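Long-range contacts in metal-dependent phosphohydrolase, HDOD domain-containing (Geobacter sulfurreducens, PDB 3HC1), which is of unknown function but binds two iron ions in an HD-type site and is probably a metal-dependent phosphohydrolase: residues T14-F19 with F189-C194; S21-L26 with N160-K165; L151-E156 with G247-K252; V196-A201 with T213-H218. All blocks are in the same frame, centred on the assembly; numbering follows the deposited sequence.

Interaction 1 of 4, residues T14-F19 with F189-C194. With FE (Fe (III) ion), chain B.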
# COMPACT_ATOMS: atom_id res chain seq x y z
N THR A 14 14.31 -16.11 7.33
CA THR A 14 15.59 -16.04 8.06
C THR A 14 16.56 -15.12 7.33
O THR A 14 17.16 -14.25 7.94
CB THR A 14 16.22 -17.46 8.25
OG1 THR A 14 15.40 -18.20 9.15
CG2 THR A 14 17.60 -17.36 8.83
N LEU A 15 16.70 -15.31 6.02
CA LEU A 15 17.59 -14.45 5.21
C LEU A 15 17.13 -12.99 5.30
O LEU A 15 17.95 -12.09 5.41
CB LEU A 15 17.63 -14.93 3.75
CG LEU A 15 18.45 -16.18 3.48
CD1 LEU A 15 18.19 -16.65 2.05
CD2 LEU A 15 19.96 -15.92 3.76
N ALA A 16 15.81 -12.76 5.25
CA ALA A 16 15.28 -11.41 5.42
C ALA A 16 15.71 -10.82 6.77
O ALA A 16 16.18 -9.66 6.82
CB ALA A 16 13.70 -11.36 5.25
N ARG A 17 15.57 -11.58 7.86
CA ARG A 17 16.00 -11.01 9.18
C ARG A 17 17.48 -10.72 9.21
O ARG A 17 17.88 -9.64 9.63
CB ARG A 17 15.57 -11.84 10.37
CG ARG A 17 14.07 -11.79 10.56
CD ARG A 17 13.67 -12.60 11.78
NE ARG A 17 14.21 -13.95 11.71
CZ ARG A 17 13.60 -15.04 11.26
NH1 ARG A 17 12.35 -15.02 10.80
NH2 ARG A 17 14.25 -16.20 11.27
N GLU A 18 18.30 -11.60 8.65
CA GLU A 18 19.76 -11.31 8.58
C GLU A 18 20.07 -10.09 7.72
O GLU A 18 20.95 -9.27 8.05
CB GLU A 18 20.52 -12.51 8.00
CG GLU A 18 20.27 -13.85 8.71
CD GLU A 18 20.97 -13.98 10.07
OE1 GLU A 18 21.67 -13.02 10.50
OE2 GLU A 18 20.82 -15.05 10.71
N PHE A 19 19.33 -9.93 6.63
CA PHE A 19 19.46 -8.73 5.78
C PHE A 19 19.17 -7.43 6.59
O PHE A 19 19.75 -6.39 6.33
CB PHE A 19 18.46 -8.83 4.60
CG PHE A 19 18.80 -7.97 3.40
CD1 PHE A 19 19.80 -8.36 2.51
CD2 PHE A 19 18.06 -6.85 3.11
CE1 PHE A 19 20.09 -7.61 1.36
CE2 PHE A 19 18.35 -6.09 1.96
CZ PHE A 19 19.37 -6.49 1.09
N PHE A 189 19.85 -11.77 -3.34
CA PHE A 189 19.80 -11.85 -1.87
C PHE A 189 19.23 -13.16 -1.31
O PHE A 189 19.27 -13.35 -0.11
CB PHE A 189 18.96 -10.71 -1.32
CG PHE A 189 19.29 -9.36 -1.88
CD1 PHE A 189 20.60 -8.97 -2.09
CD2 PHE A 189 18.28 -8.45 -2.14
CE1 PHE A 189 20.88 -7.71 -2.59
CE2 PHE A 189 18.55 -7.19 -2.63
CZ PHE A 189 19.87 -6.83 -2.85
N GLY A 190 18.66 -14.04 -2.13
CA GLY A 190 17.90 -15.22 -1.61
C GLY A 190 16.61 -14.95 -0.82
O GLY A 190 16.06 -15.84 -0.18
N THR A 191 16.14 -13.72 -0.86
CA THR A 191 14.91 -13.31 -0.19
C THR A 191 14.41 -12.09 -0.94
O THR A 191 15.14 -11.54 -1.76
CB THR A 191 15.13 -13.01 1.32
OG1 THR A 191 13.85 -12.91 1.97
CG2 THR A 191 15.91 -11.71 1.56
N SER A 192 13.18 -11.63 -0.67
CA SER A 192 12.67 -10.44 -1.34
C SER A 192 12.09 -9.39 -0.37
O SER A 192 12.02 -9.60 0.85
CB SER A 192 11.60 -10.87 -2.36
OG SER A 192 10.31 -10.90 -1.74
N HIS A 193 11.63 -8.28 -0.94
CA HIS A 193 10.95 -7.24 -0.17
C HIS A 193 9.67 -7.73 0.51
O HIS A 193 9.21 -7.08 1.48
CB HIS A 193 10.63 -6.01 -1.02
CG HIS A 193 9.61 -6.25 -2.07
ND1 HIS A 193 9.88 -6.98 -3.22
CD2 HIS A 193 8.30 -5.93 -2.13
CE1 HIS A 193 8.79 -7.04 -3.95
NE2 HIS A 193 7.82 -6.39 -3.33
N CYS A 194 9.07 -8.82 0.01
CA CYS A 194 7.95 -9.49 0.69
C CYS A 194 8.37 -9.96 2.07
O CYS A 194 7.75 -9.62 3.07
CB CYS A 194 7.43 -10.66 -0.09
SG CYS A 194 6.75 -10.22 -1.71
FE FE B . 5.83 -5.65 -4.21
O HOH W 1 4.23 -5.12 -5.06
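Phe19 and Phe189 form the aromatic part of this contact. Phe19 brings CE1 over one face of the Phe189 ring, toward its rim, 3.7 Å above the plane, while its CZ follows the CE2 and CD2 side of the same ring. The two planes are inclined by 44° and the centroids lie 4.7 Å apart, an oblique meeting. Phe19 reaches it with CG anti to the backbone N (chi1 -159°). One turn earlier, Leu15 lays CD1 against the backbone of Gly190, 3.2 Å from Gly190 O, and its CB rests on Thr191 CB. Gly190, with positive phi and no side chain, ends helix 181-189 and leaves space for this leucine methyl. Ala16 CB touches Thr191 OG1 at 3.6 Å, and the methyl CG2 of Thr191 lies close to the Ala16 backbone. The hydroxyl itself is hydrogen-bonded to Arg12 O, which ties the linker to an earlier turn of helix 9-21. The contact thus sets the N-terminal helix of this all-helical HDOD protein against the short connection between helices 181-189 and 193-203, the second of which begins with a ligand of the di-iron site. Ser192 occupies the N-cap of that helix: its OG accepts from Cys194 N at 3.0 Å, with an N-H...O angle of 143°, and is also hydrogen-bonded to Glu195 OE1. The CB of His193 is directed away from residues 14-19. Its NE2 binds iron at 2.3 Å, while ND1, on the far side of the ring, is hydrogen-bonded to Glu185 OE1, a second-shell carboxylate that helps to fix the imidazole's rotation.

Interaction 2 of 4, residues S21-L26 with N160-K165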
# COMPACT_ATOMS: atom_id res chain seq x y z
N SER A 21 19.48 -7.18 10.13
CA SER A 21 20.63 -7.20 11.10
C SER A 21 21.79 -6.27 10.80
O SER A 21 22.33 -5.64 11.70
CB SER A 21 21.27 -8.59 11.14
OG SER A 21 20.37 -9.59 11.60
N GLY A 22 22.20 -6.22 9.54
CA GLY A 22 23.36 -5.44 9.16
C GLY A 22 23.08 -3.96 9.07
O GLY A 22 24.01 -3.17 8.85
N VAL A 23 21.82 -3.56 9.20
CA VAL A 23 21.48 -2.15 9.24
C VAL A 23 21.50 -1.77 10.72
O VAL A 23 20.88 -2.43 11.56
CB VAL A 23 20.08 -1.86 8.62
CG1 VAL A 23 19.68 -0.38 8.76
CG2 VAL A 23 20.05 -2.31 7.19
N ASP A 24 22.21 -0.69 11.02
CA ASP A 24 22.34 -0.20 12.37
C ASP A 24 21.05 0.49 12.80
O ASP A 24 20.37 -0.01 13.66
CB ASP A 24 23.59 0.67 12.52
CG ASP A 24 23.95 0.94 13.97
OD1 ASP A 24 23.82 0.03 14.82
OD2 ASP A 24 24.33 2.07 14.27
N GLU A 25 20.68 1.61 12.18
CA GLU A 25 19.42 2.30 12.52
C GLU A 25 18.26 2.03 11.52
O GLU A 25 18.25 2.56 10.41
CB GLU A 25 19.63 3.80 12.67
CG GLU A 25 20.42 4.22 13.91
CD GLU A 25 19.95 3.57 15.20
OE1 GLU A 25 18.78 3.78 15.60
OE2 GLU A 25 20.76 2.85 15.80
N LEU A 26 17.26 1.29 11.97
CA LEU A 26 16.18 0.80 11.13
C LEU A 26 15.11 1.85 11.04
O LEU A 26 14.87 2.52 12.04
CB LEU A 26 15.54 -0.42 11.78
CG LEU A 26 16.39 -1.67 11.87
CD1 LEU A 26 15.61 -2.69 12.70
CD2 LEU A 26 16.62 -2.18 10.50
N ASN A 160 15.70 0.09 -0.46
CA ASN A 160 16.07 1.28 -1.26
C ASN A 160 16.84 2.29 -0.41
O ASN A 160 17.88 2.80 -0.83
CB ASN A 160 14.84 1.94 -1.91
CG ASN A 160 15.21 3.08 -2.87
OD1 ASN A 160 16.16 2.97 -3.68
ND2 ASN A 160 14.48 4.16 -2.79
N PHE A 161 16.35 2.54 0.79
CA PHE A 161 16.90 3.61 1.64
C PHE A 161 18.03 3.08 2.55
O PHE A 161 18.93 3.83 2.93
CB PHE A 161 15.84 4.25 2.53
CG PHE A 161 14.91 5.21 1.83
CD1 PHE A 161 15.21 5.78 0.58
CD2 PHE A 161 13.73 5.60 2.49
CE1 PHE A 161 14.37 6.68 0.00
CE2 PHE A 161 12.87 6.52 1.90
CZ PHE A 161 13.20 7.06 0.66
N PHE A 162 17.96 1.79 2.91
CA PHE A 162 18.82 1.28 3.97
C PHE A 162 19.84 0.29 3.52
O PHE A 162 20.79 0.05 4.24
CB PHE A 162 17.99 0.74 5.14
CG PHE A 162 17.24 1.81 5.83
CD1 PHE A 162 17.82 2.50 6.89
CD2 PHE A 162 16.00 2.19 5.38
CE1 PHE A 162 17.14 3.53 7.52
CE2 PHE A 162 15.31 3.23 6.00
CZ PHE A 162 15.88 3.90 7.07
N ARG A 163 19.62 -0.32 2.37
CA ARG A 163 20.59 -1.20 1.74
C ARG A 163 20.74 -0.76 0.28
O ARG A 163 20.76 -1.59 -0.61
CB ARG A 163 20.16 -2.68 1.82
CG ARG A 163 19.98 -3.23 3.22
CD ARG A 163 21.25 -3.21 4.01
NE ARG A 163 22.27 -4.09 3.48
CZ ARG A 163 22.58 -5.30 3.96
NH1 ARG A 163 21.95 -5.83 5.01
NH2 ARG A 163 23.57 -6.00 3.38
N GLY A 164 20.83 0.54 0.05
CA GLY A 164 20.82 1.09 -1.32
C GLY A 164 21.96 0.61 -2.18
O GLY A 164 21.78 0.21 -3.36
N LYS A 165 23.15 0.63 -1.57
CA LYS A 165 24.38 0.19 -2.24
C LYS A 165 24.11 -1.16 -2.90
O LYS A 165 24.41 -1.33 -4.08
CB LYS A 165 25.56 0.16 -1.25
CG LYS A 165 26.94 0.01 -1.85
CD LYS A 165 28.06 0.40 -0.84
CE LYS A 165 27.81 -0.06 0.61
NZ LYS A 165 29.07 0.02 1.41
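Phe162, at the end of helix 154-162, meets Val23 and Glu25 of the loop that follows helix 9-21. Its CG stands anti to its carbonyl carbon (chi1 -66°), and the ring reaches out to the loop, where CE1 comes within 3.2 Å of Glu25 O. Val23 crosses the phenylalanine side chain at about a right angle and sets CG1 3.9 Å from Phe162 CD1. Beyond the two segments, the Phe162 ring also meets that of Phe158, nearly parallel to it, and touches Pro27. This surface contact fastens the connection between helices 9-21 and 31-39 onto the break between helices 154-162 and 164-177, within the helical HDOD fold. Arg163 forms that break: it leaves helical geometry after the first helix and is the N-cap residue of the next. Its chain, bent at both chi2 and chi3, curls toward the loop, and CD packs on the other Val23 methyl, CG2, at 3.5 Å. Besides the aliphatic part of Arg163, CG2 also meets the Phe162 carbonyl oxygen. Farther out, the guanidinium passes near Gly22, with NH1 4.4 Å from Gly22 CA, and makes a cation-pi contact with Phe19.

Interaction 3 of 4, residues L151-E156 with G247-K252. With FE (Fe (III) ion), chain C; FE (Fe (III) ion), chain B.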
# COMPACT_ATOMS: atom_id res chain seq x y z
N LEU A 151 1.07 0.03 2.60
CA LEU A 151 2.24 -0.53 3.24
C LEU A 151 2.83 -1.73 2.49
O LEU A 151 3.82 -2.31 2.95
CB LEU A 151 1.91 -1.01 4.67
CG LEU A 151 1.53 0.13 5.64
CD1 LEU A 151 1.01 -0.45 6.93
CD2 LEU A 151 2.80 0.97 5.86
N HIS A 152 2.19 -2.16 1.40
CA HIS A 152 2.55 -3.44 0.76
C HIS A 152 4.03 -3.62 0.36
O HIS A 152 4.63 -4.68 0.51
CB HIS A 152 1.60 -3.82 -0.38
CG HIS A 152 1.95 -3.18 -1.71
ND1 HIS A 152 1.72 -1.85 -1.96
CD2 HIS A 152 2.51 -3.68 -2.84
CE1 HIS A 152 2.16 -1.54 -3.16
NE2 HIS A 152 2.62 -2.64 -3.73
N ASP A 153 4.60 -2.53 -0.17
CA ASP A 153 5.97 -2.46 -0.59
C ASP A 153 6.90 -1.77 0.41
O ASP A 153 7.98 -1.29 0.02
CB ASP A 153 6.03 -1.77 -1.95
CG ASP A 153 5.79 -2.75 -3.10
OD1 ASP A 153 5.88 -3.97 -2.84
OD2 ASP A 153 5.49 -2.30 -4.23
N VAL A 154 6.51 -1.74 1.69
CA VAL A 154 7.37 -1.10 2.70
C VAL A 154 8.78 -1.75 2.73
O VAL A 154 9.76 -1.11 3.03
CB VAL A 154 6.68 -1.08 4.09
CG1 VAL A 154 6.60 -2.51 4.68
CG2 VAL A 154 7.37 -0.19 5.00
N GLY A 155 8.88 -3.02 2.35
CA GLY A 155 10.17 -3.67 2.20
C GLY A 155 11.11 -3.11 1.14
O GLY A 155 12.33 -3.16 1.34
N GLU A 156 10.55 -2.63 0.03
CA GLU A 156 11.34 -1.97 -1.04
C GLU A 156 11.80 -0.62 -0.55
O GLU A 156 12.89 -0.18 -0.91
CB GLU A 156 10.55 -1.73 -2.34
CG GLU A 156 10.09 -2.92 -3.08
CD GLU A 156 11.21 -3.63 -3.83
OE1 GLU A 156 12.22 -3.95 -3.20
OE2 GLU A 156 11.05 -3.88 -5.04
N GLY A 247 3.66 1.98 -11.49
CA GLY A 247 4.56 1.07 -10.81
C GLY A 247 5.97 1.03 -11.33
O GLY A 247 6.39 1.85 -12.21
N PHE A 248 6.74 0.11 -10.79
CA PHE A 248 8.17 0.05 -11.14
C PHE A 248 8.74 -1.34 -11.06
O PHE A 248 9.88 -1.54 -11.40
CB PHE A 248 9.00 0.97 -10.17
CG PHE A 248 8.96 0.51 -8.72
CD1 PHE A 248 7.88 0.83 -7.93
CD2 PHE A 248 9.98 -0.30 -8.19
CE1 PHE A 248 7.80 0.36 -6.58
CE2 PHE A 248 9.91 -0.76 -6.87
CZ PHE A 248 8.83 -0.43 -6.07
N GLU A 249 8.00 -2.30 -10.48
CA GLU A 249 8.60 -3.56 -10.12
C GLU A 249 8.73 -4.49 -11.30
O GLU A 249 9.39 -5.50 -11.19
CB GLU A 249 7.80 -4.23 -8.98
CG GLU A 249 7.87 -3.45 -7.67
CD GLU A 249 6.74 -3.81 -6.78
OE1 GLU A 249 5.63 -3.38 -7.06
OE2 GLU A 249 6.96 -4.58 -5.83
N GLY A 250 8.09 -4.19 -12.42
CA GLY A 250 8.23 -4.98 -13.65
C GLY A 250 7.26 -6.14 -13.73
O GLY A 250 6.57 -6.47 -12.76
N HIS A 251 7.18 -6.76 -14.90
CA HIS A 251 6.15 -7.80 -15.14
C HIS A 251 6.53 -8.54 -16.37
O HIS A 251 7.03 -7.95 -17.31
CB HIS A 251 4.77 -7.15 -15.35
CG HIS A 251 3.61 -8.10 -15.21
ND1 HIS A 251 3.31 -9.05 -16.16
CD2 HIS A 251 2.64 -8.19 -14.26
CE1 HIS A 251 2.24 -9.74 -15.77
NE2 HIS A 251 1.83 -9.24 -14.62
N LYS A 252 6.29 -9.84 -16.37
CA LYS A 252 6.48 -10.63 -17.57
C LYS A 252 5.52 -10.19 -18.66
O LYS A 252 4.47 -9.62 -18.38
CB LYS A 252 6.35 -12.13 -17.28
CG LYS A 252 4.94 -12.65 -17.00
CD LYS A 252 4.99 -14.03 -16.34
CE LYS A 252 3.64 -14.74 -16.37
NZ LYS A 252 2.49 -13.81 -16.11
FE FE C . 4.03 -3.19 -5.50
FE FE B . 5.83 -5.65 -4.21
O HOH W 1 4.23 -5.12 -5.06
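Asp153 OD2 and Glu249 OE1 approach to 3.0 Å because both bind the same iron, whose charge probably offsets the repulsion between them. Asp153 OD2 coordinates this first iron, FE of chain C, at 2.1 Å. Its partner OD1 turns to the second iron at 2.2 Å, so a single carboxylate bridges the pair. Glu249 does the same from the opposite direction, OE1 on the first iron and OE2 on the second, its chain extended beyond CG (chi2 159°) to span the gap. The two bridging carboxylate planes stand almost perpendicular, 86° apart. A water is the third bridge, 2.0 Å from the first iron and 1.9 Å from the second. It lies at the edge of the His152 ring, in its plane, and His152 NE2 binds the first iron at 2.3 Å. Next to the metals, Glu249 CG lies over one face of the Phe248 ring, 3.4 Å above the plane, while Glu156 slides past the phenylalanine with OE2 3.8 Å from Phe248 CE2. His122 and Asp238 complete the first iron, and His193, His217 and His218 the second. Adjacent His152 and Asp153 supply the HD pair of the H...HD...D motif that names the HD-domain superfamily, here in a di-iron site.

Interaction 4 of 4, residues V196-A201 with T213-H218. With FE (Fe (III) ion), chain B.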
# COMPACT_ATOMS: atom_id res chain seq x y z
N VAL A 196 11.37 -9.25 3.72
CA VAL A 196 11.90 -8.13 4.44
C VAL A 196 10.78 -7.26 4.97
O VAL A 196 10.85 -6.83 6.10
CB VAL A 196 12.88 -7.27 3.57
CG1 VAL A 196 13.40 -5.98 4.27
CG2 VAL A 196 14.09 -8.14 3.22
N GLY A 197 9.76 -6.98 4.14
CA GLY A 197 8.65 -6.11 4.58
C GLY A 197 7.89 -6.76 5.72
O GLY A 197 7.41 -6.09 6.66
N PHE A 198 7.75 -8.07 5.62
CA PHE A 198 7.06 -8.85 6.71
C PHE A 198 7.84 -8.72 8.03
O PHE A 198 7.26 -8.37 9.07
CB PHE A 198 6.95 -10.31 6.27
CG PHE A 198 6.32 -11.21 7.27
CD1 PHE A 198 4.92 -11.39 7.28
CD2 PHE A 198 7.11 -11.88 8.20
CE1 PHE A 198 4.35 -12.28 8.18
CE2 PHE A 198 6.54 -12.74 9.16
CZ PHE A 198 5.15 -12.91 9.14
N ALA A 199 9.15 -8.96 7.96
CA ALA A 199 10.03 -8.87 9.13
C ALA A 199 9.95 -7.48 9.73
O ALA A 199 9.97 -7.33 10.92
CB ALA A 199 11.49 -9.14 8.74
N LEU A 200 9.87 -6.46 8.88
CA LEU A 200 9.77 -5.07 9.31
C LEU A 200 8.47 -4.71 9.97
O LEU A 200 8.43 -4.16 11.08
CB LEU A 200 10.10 -4.09 8.14
CG LEU A 200 10.23 -2.59 8.50
CD1 LEU A 200 11.29 -2.28 9.55
CD2 LEU A 200 10.46 -1.78 7.24
N ALA A 201 7.39 -5.08 9.34
CA ALA A 201 6.08 -4.88 9.90
C ALA A 201 5.89 -5.67 11.21
O ALA A 201 5.25 -5.16 12.17
CB ALA A 201 5.01 -5.29 8.84
N THR A 213 -0.20 -9.42 4.10
CA THR A 213 -0.43 -8.77 2.84
C THR A 213 0.93 -8.44 2.21
O THR A 213 1.15 -8.78 1.05
CB THR A 213 -1.24 -7.49 2.98
OG1 THR A 213 -2.57 -7.78 3.43
CG2 THR A 213 -1.28 -6.74 1.62
N ILE A 214 1.86 -7.93 3.04
CA ILE A 214 3.26 -7.60 2.64
C ILE A 214 4.00 -8.88 2.17
O ILE A 214 4.62 -8.87 1.13
CB ILE A 214 3.99 -6.89 3.79
CG1 ILE A 214 3.32 -5.56 4.16
CG2 ILE A 214 5.48 -6.59 3.44
CD1 ILE A 214 3.83 -5.02 5.54
N LEU A 215 3.78 -10.00 2.86
CA LEU A 215 4.44 -11.26 2.52
C LEU A 215 3.95 -11.92 1.24
O LEU A 215 4.75 -12.52 0.48
CB LEU A 215 4.27 -12.26 3.69
CG LEU A 215 4.94 -13.65 3.57
CD1 LEU A 215 6.45 -13.53 3.33
CD2 LEU A 215 4.65 -14.52 4.82
N TYR A 216 2.65 -11.82 0.97
CA TYR A 216 2.00 -12.64 -0.06
C TYR A 216 1.51 -11.89 -1.27
O TYR A 216 0.92 -12.50 -2.18
CB TYR A 216 0.83 -13.41 0.55
CG TYR A 216 1.15 -14.38 1.66
CD1 TYR A 216 1.99 -15.49 1.46
CD2 TYR A 216 0.54 -14.26 2.91
CE1 TYR A 216 2.24 -16.41 2.52
CE2 TYR A 216 0.77 -15.16 3.95
CZ TYR A 216 1.62 -16.21 3.76
OH TYR A 216 1.79 -17.06 4.81
N HIS A 217 1.75 -10.58 -1.31
CA HIS A 217 1.14 -9.73 -2.34
C HIS A 217 1.56 -10.01 -3.76
O HIS A 217 0.85 -9.58 -4.67
CB HIS A 217 1.26 -8.25 -2.01
CG HIS A 217 2.64 -7.69 -2.19
ND1 HIS A 217 3.53 -7.54 -1.14
CD2 HIS A 217 3.23 -7.12 -3.27
CE1 HIS A 217 4.63 -6.97 -1.59
NE2 HIS A 217 4.51 -6.80 -2.89
N HIS A 218 2.68 -10.72 -3.95
CA HIS A 218 3.09 -11.16 -5.31
C HIS A 218 2.61 -12.55 -5.68
O HIS A 218 2.83 -12.98 -6.79
CB HIS A 218 4.63 -11.02 -5.52
CG HIS A 218 5.08 -9.60 -5.62
ND1 HIS A 218 4.90 -8.85 -6.76
CD2 HIS A 218 5.70 -8.77 -4.73
CE1 HIS A 218 5.33 -7.61 -6.55
NE2 HIS A 218 5.85 -7.54 -5.34
FE FE B . 5.83 -5.65 -4.21
O HOH W 1 4.23 -5.12 -5.06
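Ile214 faces Gly197 and Ala201 with its two branches parted by chi1 of -61°: CG2 lies anti to the backbone N, and CG1 anti to the carbonyl carbon. The CG2 methyl thus presses on the bare backbone of Gly197, 3.3 Å from Gly197 C, close enough to depend on the glycine having no side chain there. The other branch runs on to CD1, which meets Ala201 CB at 3.5 Å, one helical turn farther along. Phe198 and Leu215 both hold CG anti to the backbone N (chi1 178° and -178°), an arrangement that sets leucine CD2 over one face of the phenylalanine ring. Leucine CB meets the ring as well, 3.8 Å from Phe198 CD1. The same CD2 methyl lies 3.6 Å above the plane of the Tyr216 ring, joining the two aromatic groups through one leucine branch. Just beyond this apolar interface come two iron ligands. His217 ND1 donates a weak hydrogen bond to Ile214 O, at 2.8 Å, which helps to orient the imidazole, and its NE2 binds iron at 2.2 Å. His218 NE2 binds the same ion, with His217 CD2 over one face of its ring, toward the rim. Helices 193-203 and 208-216 run in roughly opposite directions and make a helical hairpin, close-packed at Gly197. Helix 154-162 lies against it through Val154 on Leu200 and Ile214, helix 9-21 covers Phe198 and Ala199, and helix 229-243 packs on Thr213.

In the fold
Interactions 1, 3 and 4 converge on one iron and its bridging water. Interaction 1 brings His193, interaction 4 brings His217 and His218, and interaction 3 brings the carboxylates shared with the other iron. Here His193 NE2 lies 3.0 Å from His218 NE2, and Asp153 OD1 is 3.1 Å from His217 NE2. Helix 193-203 serves interactions 1 and 4, whose centres are about 11 Å apart, and Ala16 CB touches Val196 N at 3.5 Å. Interaction 2 stands off the metal site, its centre about 18 Å from that of interaction 3, yet both use helix 154-162. It meets interaction 1 where Phe19 O comes 2.6 Å from Arg163 NH1.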